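Local coordinates for hypothetical protein Cgl1923 (Corynebacterium glutamicum ATCC 13032, PDB 2P90) that is of unknown function but belongs to the PAC2 family, named after a proteasome assembly chaperone, and forms an assembly of three chains, at residues Val145-Pro150 / Lys240-Leu245; Glu247-Glu250 / Ile255-Val258. All coordinates share one frame; numbering follows the deposited sequence.

Contact 1 of 2, residues Val145-Pro150 / Lys240-Leu245; sequences VPHTRP and KVHRQL
The imidazole of His147 meets Leu245 with one face and His242 with its edge, joining a type I beta turn (Pro146 to Arg149) to helix 232-250. The turn lies in the loop between strands 134-143 and 153-157; its own closing bond, Arg149 N to Pro146 O, is weak at 3.5 Å. Leu245 CB sits over the His147 face as a CH-pi contact, 3.8 Å from the ring centroid and 3.6 Å from His147 CD2, while Leu245 CD2 reaches back along His147 CB and CG. The two side chains thus run past each other in opposite directions. Thr148 CG2 covers the other face of the same ring, also displaced toward its rim. The torsion that sets this up is chi1 of 74°, which tucks His147 CG between its own backbone N and carbonyl carbon and sets the ring against Leu245.

The two imidazoles meet obliquely: the planes are at 59° and the centroids 5.5 Å apart, and His242 ND1 and CE1 lie near the plane of the His147 ring. His242 CE1 approaches His147 CD2 to 3.7 Å. A water in the plane of the His242 ring bridges the two residues, 3.0 Å from His242 ND1 and donating to His147 O, an indirect polar link beside the direct packing.

Second-shell bonds hold the turn's side of the contact. Tyr204 OH hydrogen-bonds His147 ND1, which probably fixes the ring's rotation, and Glu263 of helix 253-276 binds Thr148 OG1. The side chain of Arg149 leaves the backbone away from residues 240-245, forms a salt bridge through NH2 with Asp267, and returns NH1 to Thr148 O at 3.2 Å, with the donor 53° above the carbonyl plane.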
loop_
_atom_site.group_PDB
_atom_site.type_symbol
_atom_site.label_atom_id
_atom_site.label_comp_id
_atom_site.label_asym_id
_atom_site.label_seq_id
_atom_site.Cartn_x
_atom_site.Cartn_y
_atom_site.Cartn_z
ATOM N N VAL B 145 -3.556 -26.529 -14.406
ATOM C CA VAL B 145 -4.602 -27.524 -14.508
ATOM C C VAL B 145 -5.504 -27.017 -15.621
ATOM O O VAL B 145 -5.566 -25.791 -15.858
ATOM C CB VAL B 145 -5.418 -27.703 -13.177
ATOM C CG1 VAL B 145 -4.534 -28.254 -12.048
ATOM C CG2 VAL B 145 -6.156 -26.413 -12.747
ATOM N N PRO B 146 -6.179 -27.942 -16.338
ATOM C CA PRO B 146 -7.068 -27.540 -17.445
ATOM C C PRO B 146 -8.528 -27.308 -17.052
ATOM O O PRO B 146 -9.009 -27.920 -16.099
ATOM C CB PRO B 146 -6.980 -28.738 -18.400
ATOM C CG PRO B 146 -6.644 -29.930 -17.509
ATOM C CD PRO B 146 -6.081 -29.410 -16.203
ATOM N N HIS B 147 -9.241 -26.474 -17.811
ATOM C CA HIS B 147 -10.689 -26.332 -17.613
ATOM C C HIS B 147 -11.464 -27.597 -17.953
ATOM O O HIS B 147 -12.662 -27.714 -17.623
ATOM C CB HIS B 147 -11.268 -25.122 -18.398
ATOM C CG HIS B 147 -11.365 -25.337 -19.877
ATOM N ND1 HIS B 147 -10.320 -25.073 -20.736
ATOM C CD2 HIS B 147 -12.392 -25.767 -20.654
ATOM C CE1 HIS B 147 -10.692 -25.345 -21.975
ATOM N NE2 HIS B 147 -11.944 -25.769 -21.952
ATOM N N THR B 148 -10.785 -28.538 -18.618
ATOM C CA THR B 148 -11.407 -29.771 -19.135
ATOM C C THR B 148 -11.353 -30.943 -18.149
ATOM O O THR B 148 -11.700 -32.064 -18.496
ATOM C CB THR B 148 -10.757 -30.199 -20.475
ATOM O OG1 THR B 148 -9.335 -30.193 -20.319
ATOM C CG2 THR B 148 -11.142 -29.227 -21.652
ATOM N N ARG B 149 -10.914 -30.684 -16.921
ATOM C CA ARG B 149 -10.806 -31.723 -15.888
ATOM C C ARG B 149 -11.489 -31.243 -14.596
ATOM O O ARG B 149 -11.552 -30.035 -14.359
ATOM C CB ARG B 149 -9.332 -32.058 -15.629
ATOM C CG ARG B 149 -8.661 -32.784 -16.776
ATOM C CD ARG B 149 -9.240 -34.193 -16.901
ATOM N NE ARG B 149 -8.540 -34.998 -17.893
ATOM C CZ ARG B 149 -8.844 -35.043 -19.194
ATOM N NH1 ARG B 149 -9.849 -34.323 -19.713
ATOM N NH2 ARG B 149 -8.120 -35.817 -19.986
ATOM N N PRO B 150 -11.994 -32.179 -13.760
ATOM C CA PRO B 150 -12.646 -31.738 -12.503
ATOM C C PRO B 150 -11.753 -30.791 -11.684
ATOM O O PRO B 150 -10.517 -30.895 -11.742
ATOM C CB PRO B 150 -12.892 -33.042 -11.732
ATOM C CG PRO B 150 -12.850 -34.156 -12.776
ATOM C CD PRO B 150 -11.971 -33.656 -13.908
ATOM N N LYS B 240 -22.041 -22.913 -18.155
ATOM C CA LYS B 240 -22.088 -21.792 -19.088
ATOM C C LYS B 240 -20.685 -21.243 -19.344
ATOM O O LYS B 240 -20.350 -20.956 -20.505
ATOM C CB LYS B 240 -23.073 -20.720 -18.598
ATOM C CG LYS B 240 -23.059 -19.407 -19.345
ATOM C CD LYS B 240 -24.139 -19.335 -20.427
ATOM C CE LYS B 240 -24.422 -17.865 -20.848
ATOM N NZ LYS B 240 -25.067 -17.018 -19.759
ATOM N N VAL B 241 -19.854 -21.132 -18.298
ATOM C CA VAL B 241 -18.424 -20.770 -18.504
ATOM C C VAL B 241 -17.599 -21.870 -19.222
ATOM O O VAL B 241 -16.746 -21.569 -20.048
ATOM C CB VAL B 241 -17.704 -20.159 -17.223
ATOM C CG1 VAL B 241 -18.289 -20.701 -15.979
ATOM C CG2 VAL B 241 -16.188 -20.420 -17.230
ATOM N N HIS B 242 -17.890 -23.131 -18.933
ATOM C CA HIS B 242 -17.285 -24.222 -19.664
ATOM C C HIS B 242 -17.521 -24.125 -21.189
ATOM O O HIS B 242 -16.586 -24.297 -21.989
ATOM C CB HIS B 242 -17.782 -25.572 -19.129
ATOM C CG HIS B 242 -17.005 -26.736 -19.652
ATOM N ND1 HIS B 242 -15.689 -26.971 -19.301
ATOM C CD2 HIS B 242 -17.354 -27.726 -20.512
ATOM C CE1 HIS B 242 -15.264 -28.058 -19.924
ATOM N NE2 HIS B 242 -16.255 -28.534 -20.664
ATOM N N ARG B 243 -18.770 -23.840 -21.568
ATOM C CA ARG B 243 -19.136 -23.733 -22.976
ATOM C C ARG B 243 -18.437 -22.563 -23.667
ATOM O O ARG B 243 -17.988 -22.696 -24.823
ATOM C CB ARG B 243 -20.659 -23.690 -23.171
ATOM C CG ARG B 243 -21.376 -24.986 -22.753
ATOM C CD ARG B 243 -22.862 -25.036 -23.212
ATOM N NE ARG B 243 -23.717 -24.022 -22.576
ATOM C CZ ARG B 243 -24.446 -24.213 -21.469
ATOM N NH1 ARG B 243 -24.445 -25.401 -20.847
ATOM N NH2 ARG B 243 -25.190 -23.213 -20.981
ATOM N N GLN B 244 -18.296 -21.442 -22.960
ATOM C CA GLN B 244 -17.538 -20.314 -23.510
ATOM C C GLN B 244 -16.064 -20.669 -23.718
ATOM O O GLN B 244 -15.420 -20.223 -24.684
ATOM C CB GLN B 244 -17.689 -19.072 -22.638
ATOM C CG GLN B 244 -19.145 -18.649 -22.474
ATOM C CD GLN B 244 -19.350 -17.611 -21.370
ATOM O OE1 GLN B 244 -18.967 -17.823 -20.209
ATOM N NE2 GLN B 244 -19.970 -16.483 -21.733
ATOM N N LEU B 245 -15.555 -21.503 -22.817
ATOM C CA LEU B 245 -14.184 -21.972 -22.860
ATOM C C LEU B 245 -13.984 -23.019 -23.941
ATOM O O LEU B 245 -12.945 -23.033 -24.581
ATOM C CB LEU B 245 -13.771 -22.530 -21.497
ATOM C CG LEU B 245 -12.905 -21.771 -20.479
ATOM C CD1 LEU B 245 -12.733 -20.259 -20.699
ATOM C CD2 LEU B 245 -13.410 -22.095 -19.087
HETATM O O HOH W 1 -14.630 -25.166 -17.117
#

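Contact 2 of 2, residues Glu247-Glu250 / Ile255-Val258; sequences EQTE and IQRV
The carbonyl oxygen of Thr249, in the last turn of helix 232-250, is approached by the side chain of Gln256 from the first turn of helix 253-276: Gln256 CG lies 3.3 Å from Thr249 O, and CD 3.4 Å. The amide group beyond CD comes close to both Thr249 O and Glu250 O, so the end of the glutamine lies beside the C-terminal carbonyls of the preceding helix. A bend at chi2 brings the amide there.

Thr249 is the centre of the contact, its OG1 turned to Gln256 and its CB to Ile255. OG1, anti to the backbone N (chi1 157°), lies 3.7 Å from Gln256 CG, and the two side chains pass at a slant. Thr249 CB rests against the branch methyl of Ile255, 3.6 Å from CG2, and Thr249 CA is almost as near to that methyl. The longer branch of Ile255 brings CD1 to 4.1 Å from Gln248 O. The apolar half of the contact is therefore a methyl against a threonine backbone and beta carbon.

Ser252, in the short link, hydrogen-bonds Ile255 N through OG in the opening turn of helix 253-276. The contact is surface packing between the end of helix 232-250 and the start of its successor, helix 253-276, its centre about 29 Å from the centre of the chain.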
loop_
_atom_site.group_PDB
_atom_site.type_symbol
_atom_site.label_atom_id
_atom_site.label_comp_id
_atom_site.label_asym_id
_atom_site.label_seq_id
_atom_site.Cartn_x
_atom_site.Cartn_y
_atom_site.Cartn_z
ATOM N N GLU B 247 -15.696 -23.220 -26.765
ATOM C CA GLU B 247 -15.783 -22.419 -27.971
ATOM C C GLU B 247 -14.470 -21.706 -28.298
ATOM O O GLU B 247 -14.082 -21.644 -29.457
ATOM C CB GLU B 247 -16.929 -21.410 -27.836
ATOM C CG GLU B 247 -17.238 -20.639 -29.113
ATOM C CD GLU B 247 -18.341 -19.584 -28.950
ATOM O OE1 GLU B 247 -18.883 -19.410 -27.815
ATOM O OE2 GLU B 247 -18.654 -18.927 -29.979
ATOM N N GLN B 248 -13.788 -21.189 -27.277
ATOM C CA GLN B 248 -12.497 -20.532 -27.476
ATOM C C GLN B 248 -11.344 -21.467 -27.797
ATOM O O GLN B 248 -10.506 -21.133 -28.627
ATOM C CB GLN B 248 -12.131 -19.684 -26.272
ATOM C CG GLN B 248 -12.505 -18.244 -26.450
ATOM C CD GLN B 248 -12.925 -17.604 -25.148
ATOM O OE1 GLN B 248 -12.522 -18.048 -24.061
ATOM N NE2 GLN B 248 -13.757 -16.563 -25.242
ATOM N N THR B 249 -11.286 -22.616 -27.123
ATOM C CA THR B 249 -10.216 -23.586 -27.364
ATOM C C THR B 249 -10.421 -24.229 -28.733
ATOM O O THR B 249 -9.452 -24.529 -29.440
ATOM C CB THR B 249 -9.994 -24.626 -26.162
ATOM O OG1 THR B 249 -9.355 -25.828 -26.634
ATOM C CG2 THR B 249 -11.281 -25.018 -25.485
ATOM N N GLU B 250 -11.691 -24.380 -29.101
ATOM C CA GLU B 250 -12.111 -24.877 -30.424
ATOM C C GLU B 250 -11.524 -24.055 -31.583
ATOM O O GLU B 250 -11.049 -24.606 -32.563
ATOM C CB GLU B 250 -13.654 -24.904 -30.518
ATOM C CG GLU B 250 -14.209 -25.556 -31.772
ATOM C CD GLU B 250 -13.667 -26.976 -31.975
ATOM O OE1 GLU B 250 -13.825 -27.818 -31.052
ATOM O OE2 GLU B 250 -13.080 -27.248 -33.053
ATOM N N ILE B 255 -4.053 -23.160 -28.535
ATOM C CA ILE B 255 -4.778 -23.377 -27.271
ATOM C C ILE B 255 -5.115 -24.862 -27.030
ATOM O O ILE B 255 -5.001 -25.343 -25.894
ATOM C CB ILE B 255 -6.063 -22.485 -27.164
ATOM C CG1 ILE B 255 -5.688 -20.993 -27.128
ATOM C CG2 ILE B 255 -6.855 -22.802 -25.907
ATOM C CD1 ILE B 255 -6.899 -20.015 -27.148
ATOM N N GLN B 256 -5.512 -25.588 -28.081
ATOM C CA GLN B 256 -5.842 -27.018 -27.970
ATOM C C GLN B 256 -4.653 -27.864 -27.475
ATOM O O GLN B 256 -4.806 -28.869 -26.760
ATOM C CB GLN B 256 -6.315 -27.554 -29.322
ATOM C CG GLN B 256 -7.789 -27.330 -29.615
ATOM C CD GLN B 256 -8.080 -27.153 -31.107
ATOM O OE1 GLN B 256 -8.997 -26.414 -31.492
ATOM N NE2 GLN B 256 -7.278 -27.809 -31.953
ATOM N N ARG B 257 -3.476 -27.424 -27.902
ATOM C CA ARG B 257 -2.203 -28.040 -27.633
ATOM C C ARG B 257 -1.842 -27.826 -26.163
ATOM O O ARG B 257 -1.452 -28.762 -25.462
ATOM C CB ARG B 257 -1.183 -27.411 -28.581
ATOM C CG ARG B 257 0.289 -27.471 -28.175
ATOM C CD ARG B 257 1.204 -27.656 -29.421
ATOM N NE ARG B 257 0.806 -26.837 -30.582
ATOM C CZ ARG B 257 -0.043 -27.215 -31.550
ATOM N NH1 ARG B 257 -0.619 -28.415 -31.521
ATOM N NH2 ARG B 257 -0.328 -26.383 -32.556
ATOM N N VAL B 258 -2.030 -26.592 -25.702
ATOM C CA VAL B 258 -1.800 -26.204 -24.319
ATOM C C VAL B 258 -2.741 -26.891 -23.323
ATOM O O VAL B 258 -2.303 -27.294 -22.246
ATOM C CB VAL B 258 -1.856 -24.664 -24.182
ATOM C CG1 VAL B 258 -1.996 -24.214 -22.690
ATOM C CG2 VAL B 258 -0.617 -24.042 -24.855
#

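Both contacts use helix 232-250, and their centres lie about 11 Å apart on the same side of the chain's centre. Contact 1 is the more enclosed, with His147 buried though the contact as a whole is only partly so, and joins this helix to a distant loop, 90 residues away in sequence. Contact 2 is exposed and local, joining the helix to its successor across a short link. Their chemistry follows: two imidazoles, a CH-pi contact and a bridging water in the first, aliphatic packing and close carbonyl approaches in the second. They meet directly where His147 CE1 lies 3.6 Å from Thr249 CG2, while helix 253-276 also contributes Glu263 and Asp267 to the turn of contact 1.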